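Local coordinates for protein thioredoxin (H-type,TRX-H) (Edwardsiella tarda, PDB 5ZF2) that is a thioredoxin-like effector, assigned to type IV secretion, that inhibits the host ASK1-MAPK signalling cascades and so promotes pathogenesis during infection, at residues I89-T92 with A96-D99; A8-A13 with Q66-S71. One frame throughout, in Å; residues are numbered along the deposited sequence.

How the contacts relate
Contacts 1 and 2 lie on the two faces of the central sheet of a thioredoxin fold, their centres 20 Å apart and on opposite sides of the chain's centre. Contact 2 comes first along the chain and joins helix 7-15 to the end of helix 62-68; contact 1 follows, near the C-terminus, where the loop after strand 83-89 turns back onto helix 94-102. Strand 75-80 links them: Leu97 of contact 1 rests on Leu76, whereas Phe68 of contact 2 rests on Ile77 and Tyr79. Contact 1 is local, between a loop and the helix that starts just after it, while contact 2 brings together helices separated by much of the sequence.

Contact 1: residues I89-T92 with A96-D99; sequences IGET and ALSD
Glu91 and Leu97 bring the loop and the helix closest, their CA atoms 6.9 Å apart, where the chain leaves strand 83-89 and doubles back into helix 94-102. No hydrogen bond crosses between the two segments, and the contact rests on van der Waals packing. Glu91 supplies most of it from the loop side. Its CG stands anti to the backbone N (chi1 177°), and a bend at chi2 (63°) then turns one face of the carboxylate to Ala96. The methyl CB of Ala96 sits over that face, directly above CD of Glu91 at 3.4 Å, which is why OE1 and OE2 of Glu91 are equally distant from it, 3.6 Å each. Leu97 runs past Glu91 in the opposite sense. Its branch CD2 lies 3.6 Å from Glu91 CG and 3.5 Å from the backbone O of Glu91, while CD1 of Leu97 is 3.9 Å from the same Glu91 O and only loosely near Thr92 CA. Thus the aliphatic part of the glutamate lies against leucine, and its acidic end against alanine. Glu91 OE1 also accepts a hydrogen bond from Ser93 N, and Ser93 OG accepts one from Ala96 N at the N-terminal end of helix 94-102. Glu91 O is hydrogen-bonded to Gln35 NE2. Leu97 is buried, packed on Leu76 of strand 75-80 and on Glu38 and Leu42, so this connection from edge strand 83-89 to the C-terminal helix of the thioredoxin fold lies beside helix 30-43 on one face of the sheet.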
loop_
_atom_site.group_PDB
_atom_site.type_symbol
_atom_site.label_atom_id
_atom_site.label_comp_id
_atom_site.label_asym_id
_atom_site.label_seq_id
_atom_site.Cartn_x
_atom_site.Cartn_y
_atom_site.Cartn_z
ATOM N N ILE A 89 5.777 -4.818 -7.476
ATOM C CA ILE A 89 4.739 -4.715 -8.514
ATOM C C ILE A 89 4.236 -6.114 -8.877
ATOM O O ILE A 89 5.017 -6.963 -9.323
ATOM C CB ILE A 89 5.248 -4.007 -9.785
ATOM C CG1 ILE A 89 5.680 -2.562 -9.521
ATOM C CG2 ILE A 89 4.193 -4.076 -10.913
ATOM C CD1 ILE A 89 6.602 -2.015 -10.654
ATOM N N GLY A 90 2.938 -6.342 -8.733
ATOM C CA GLY A 90 2.323 -7.541 -9.262
ATOM C C GLY A 90 2.439 -8.788 -8.404
ATOM O O GLY A 90 1.983 -9.855 -8.834
ATOM N N GLU A 91 2.997 -8.688 -7.205
ATOM C CA GLU A 91 3.215 -9.857 -6.358
ATOM C C GLU A 91 1.904 -10.427 -5.837
ATOM O O GLU A 91 1.108 -9.700 -5.228
ATOM C CB GLU A 91 4.096 -9.476 -5.164
ATOM C CG GLU A 91 4.326 -10.620 -4.190
ATOM C CD GLU A 91 5.076 -11.766 -4.857
ATOM O OE1 GLU A 91 4.471 -12.851 -5.070
ATOM O OE2 GLU A 91 6.272 -11.561 -5.175
ATOM N N THR A 92 1.690 -11.747 -6.025
ATOM C CA THR A 92 0.488 -12.382 -5.481
ATOM C C THR A 92 0.767 -13.612 -4.623
ATOM O O THR A 92 -0.186 -14.289 -4.216
ATOM C CB THR A 92 -0.506 -12.772 -6.590
ATOM O OG1 THR A 92 0.106 -13.710 -7.479
ATOM C CG2 THR A 92 -0.969 -11.542 -7.379
ATOM N N ALA A 96 5.033 -14.180 0.080
ATOM C CA ALA A 96 5.856 -13.046 -0.328
ATOM C C ALA A 96 5.257 -11.731 0.150
ATOM O O ALA A 96 5.987 -10.835 0.592
ATOM C CB ALA A 96 6.036 -13.031 -1.856
ATOM N N LEU A 97 3.928 -11.596 0.065
ATOM C CA LEU A 97 3.259 -10.386 0.531
ATOM C C LEU A 97 3.402 -10.229 2.039
ATOM O O LEU A 97 3.643 -9.119 2.535
ATOM C CB LEU A 97 1.776 -10.424 0.143
ATOM C CG LEU A 97 1.505 -10.374 -1.360
ATOM C CD1 LEU A 97 0.023 -10.520 -1.601
ATOM C CD2 LEU A 97 1.949 -9.046 -1.937
ATOM N N SER A 98 3.222 -11.321 2.786
ATOM C CA SER A 98 3.502 -11.304 4.221
ATOM C C SER A 98 4.927 -10.827 4.495
ATOM O O SER A 98 5.162 -9.969 5.352
ATOM C CB SER A 98 3.284 -12.697 4.804
ATOM O OG SER A 98 3.668 -12.732 6.153
ATOM N N ASP A 99 5.894 -11.375 3.778
ATOM C CA ASP A 99 7.274 -10.995 4.063
ATOM C C ASP A 99 7.548 -9.549 3.664
ATOM O O ASP A 99 8.326 -8.861 4.335
ATOM C CB ASP A 99 8.226 -11.950 3.353
ATOM C CG ASP A 99 9.662 -11.761 3.793
ATOM O OD1 ASP A 99 9.960 -11.963 4.989
ATOM O OD2 ASP A 99 10.469 -11.380 2.945
#

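Contact 2: residues A8-A13 with Q66-S71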
loop_
_atom_site.group_PDB
_atom_site.type_symbol
_atom_site.label_atom_id
_atom_site.label_comp_id
_atom_site.label_asym_id
_atom_site.label_seq_id
_atom_site.Cartn_x
_atom_site.Cartn_y
_atom_site.Cartn_z
ATOM N N ALA A 8 -4.041 14.840 2.919
ATOM C CA ALA A 8 -3.941 15.180 4.334
ATOM C C ALA A 8 -3.761 13.937 5.200
ATOM O O ALA A 8 -2.968 13.945 6.149
ATOM C CB ALA A 8 -5.170 15.969 4.781
ATOM N N ALA A 9 -4.497 12.860 4.917
ATOM C CA ALA A 9 -4.320 11.681 5.757
ATOM C C ALA A 9 -2.947 11.040 5.538
ATOM O O ALA A 9 -2.347 10.518 6.484
ATOM C CB ALA A 9 -5.446 10.676 5.507
ATOM N N PHE A 10 -2.439 11.053 4.309
ATOM C CA PHE A 10 -1.122 10.463 4.051
ATOM C C PHE A 10 -0.022 11.248 4.757
ATOM O O PHE A 10 0.856 10.661 5.411
ATOM C CB PHE A 10 -0.849 10.401 2.547
ATOM C CG PHE A 10 0.512 9.865 2.197
ATOM C CD1 PHE A 10 0.771 8.501 2.232
ATOM C CD2 PHE A 10 1.532 10.725 1.831
ATOM C CE1 PHE A 10 2.047 8.012 1.891
ATOM C CE2 PHE A 10 2.809 10.247 1.506
ATOM C CZ PHE A 10 3.057 8.893 1.530
ATOM N N THR A 11 -0.041 12.580 4.635
ATOM C CA THR A 11 1.014 13.371 5.252
ATOM C C THR A 11 0.981 13.222 6.768
ATOM O O THR A 11 2.035 13.137 7.417
ATOM C CB THR A 11 0.906 14.853 4.852
ATOM O OG1 THR A 11 -0.243 15.436 5.450
ATOM C CG2 THR A 11 0.809 15.029 3.340
ATOM N N GLN A 12 -0.219 13.135 7.350
ATOM C CA GLN A 12 -0.299 12.958 8.795
ATOM C C GLN A 12 0.212 11.578 9.200
ATOM O O GLN A 12 0.922 11.447 10.205
ATOM C CB GLN A 12 -1.730 13.186 9.274
ATOM C CG GLN A 12 -1.934 12.933 10.748
ATOM C CD GLN A 12 -3.137 12.052 11.012
ATOM O OE1 GLN A 12 -4.265 12.538 11.035
ATOM N NE2 GLN A 12 -2.912 10.743 11.169
ATOM N N ALA A 13 -0.104 10.541 8.416
ATOM C CA ALA A 13 0.462 9.220 8.693
ATOM C C ALA A 13 1.991 9.233 8.610
ATOM O O ALA A 13 2.672 8.680 9.486
ATOM C CB ALA A 13 -0.125 8.177 7.732
ATOM N N GLN A 66 2.287 10.402 -9.624
ATOM C CA GLN A 66 3.550 11.086 -9.877
ATOM C C GLN A 66 4.366 11.206 -8.599
ATOM O O GLN A 66 5.575 10.963 -8.597
ATOM C CB GLN A 66 3.300 12.469 -10.478
ATOM C CG GLN A 66 2.996 12.440 -11.969
ATOM C CD GLN A 66 4.160 11.916 -12.805
ATOM O OE1 GLN A 66 5.328 12.134 -12.473
ATOM N NE2 GLN A 66 3.843 11.224 -13.899
ATOM N N GLN A 67 3.712 11.553 -7.498
ATOM C CA GLN A 67 4.392 11.653 -6.211
ATOM C C GLN A 67 5.106 10.349 -5.838
ATOM O O GLN A 67 6.218 10.364 -5.290
ATOM C CB GLN A 67 3.350 12.023 -5.158
ATOM C CG GLN A 67 3.815 11.936 -3.731
ATOM C CD GLN A 67 2.718 12.378 -2.758
ATOM O OE1 GLN A 67 1.530 12.252 -3.053
ATOM N NE2 GLN A 67 3.112 12.884 -1.600
ATOM N N PHE A 68 4.471 9.213 -6.105
ATOM C CA PHE A 68 4.975 7.901 -5.733
ATOM C C PHE A 68 5.793 7.237 -6.834
ATOM O O PHE A 68 6.323 6.147 -6.604
ATOM C CB PHE A 68 3.793 7.002 -5.349
ATOM C CG PHE A 68 3.053 7.477 -4.120
ATOM C CD1 PHE A 68 3.738 7.727 -2.948
ATOM C CD2 PHE A 68 1.673 7.701 -4.152
ATOM C CE1 PHE A 68 3.074 8.170 -1.818
ATOM C CE2 PHE A 68 1.008 8.154 -3.031
ATOM C CZ PHE A 68 1.707 8.388 -1.860
ATOM N N ARG A 69 5.913 7.870 -8.005
ATOM C CA ARG A 69 6.671 7.331 -9.132
ATOM C C ARG A 69 6.099 5.962 -9.517
ATOM O O ARG A 69 6.797 4.945 -9.570
ATOM C CB ARG A 69 8.171 7.284 -8.786
ATOM C CG ARG A 69 9.115 6.635 -9.821
ATOM C CD ARG A 69 10.594 6.643 -9.370
ATOM N NE ARG A 69 10.900 5.518 -8.479
ATOM C CZ ARG A 69 10.999 4.247 -8.867
ATOM N NH1 ARG A 69 10.812 3.897 -10.133
ATOM N NH2 ARG A 69 11.291 3.308 -7.984
ATOM N N VAL A 70 4.787 5.938 -9.733
ATOM C CA VAL A 70 4.035 4.714 -9.990
ATOM C C VAL A 70 3.558 4.729 -11.428
ATOM O O VAL A 70 2.900 5.684 -11.855
ATOM C CB VAL A 70 2.837 4.574 -9.035
ATOM C CG1 VAL A 70 1.926 3.414 -9.473
ATOM C CG2 VAL A 70 3.338 4.371 -7.620
ATOM N N SER A 71 3.871 3.665 -12.168
ATOM C CA SER A 71 3.414 3.541 -13.540
ATOM C C SER A 71 2.507 2.344 -13.772
ATOM O O SER A 71 1.971 2.213 -14.875
ATOM C CB SER A 71 4.612 3.460 -14.508
ATOM O OG SER A 71 5.451 2.350 -14.212
#
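Phe10 of helix 7-15 meets Phe68, at the C-terminal end of helix 62-68, from the opposite direction, and Phe10 takes part in every close contact between the two segments. Its CB leaves the helix toward the other segment, and with CG anti to the backbone N (chi1 177°) the ring is carried toward Phe68; it also packs on Val20 and Val22 of strand 20-25. Beyond CG, the first atom to meet the partner is CD1, 4.2 Å from Phe68 CZ. One bond further, CE1 of Phe10 closes to 3.8 Å from that same CZ. At the far end the packing is tightest: CZ of Phe10 lies 3.4 Å from CE1 of Phe68. Together the rings make a T-shaped (edge-to-face) stack, the edge of Phe68 directed at the face of Phe10, with centroids 5.1 Å apart and planes at 81°. Here the stack helps fill the hydrophobic layer on one face of the thioredoxin-fold sheet, and Phe68 reaches the strands themselves through Val22, Ile77 and Tyr79. Along the other edge of the Phe10 ring, CE2 sits 3.9 Å from CE1 of Phe68 and 4.1 Å from Gln67 NE2, an amide nitrogen that comes in obliquely at the end of an extended, more exposed chain. Just past Phe68 the chain turns off in a Schellman motif: Arg69 takes a positive phi, and its N is hydrogen-bonded to Gln66 O at 3.2 Å. The carbonyl O of Phe68 is held by Arg87 of strand 83-89.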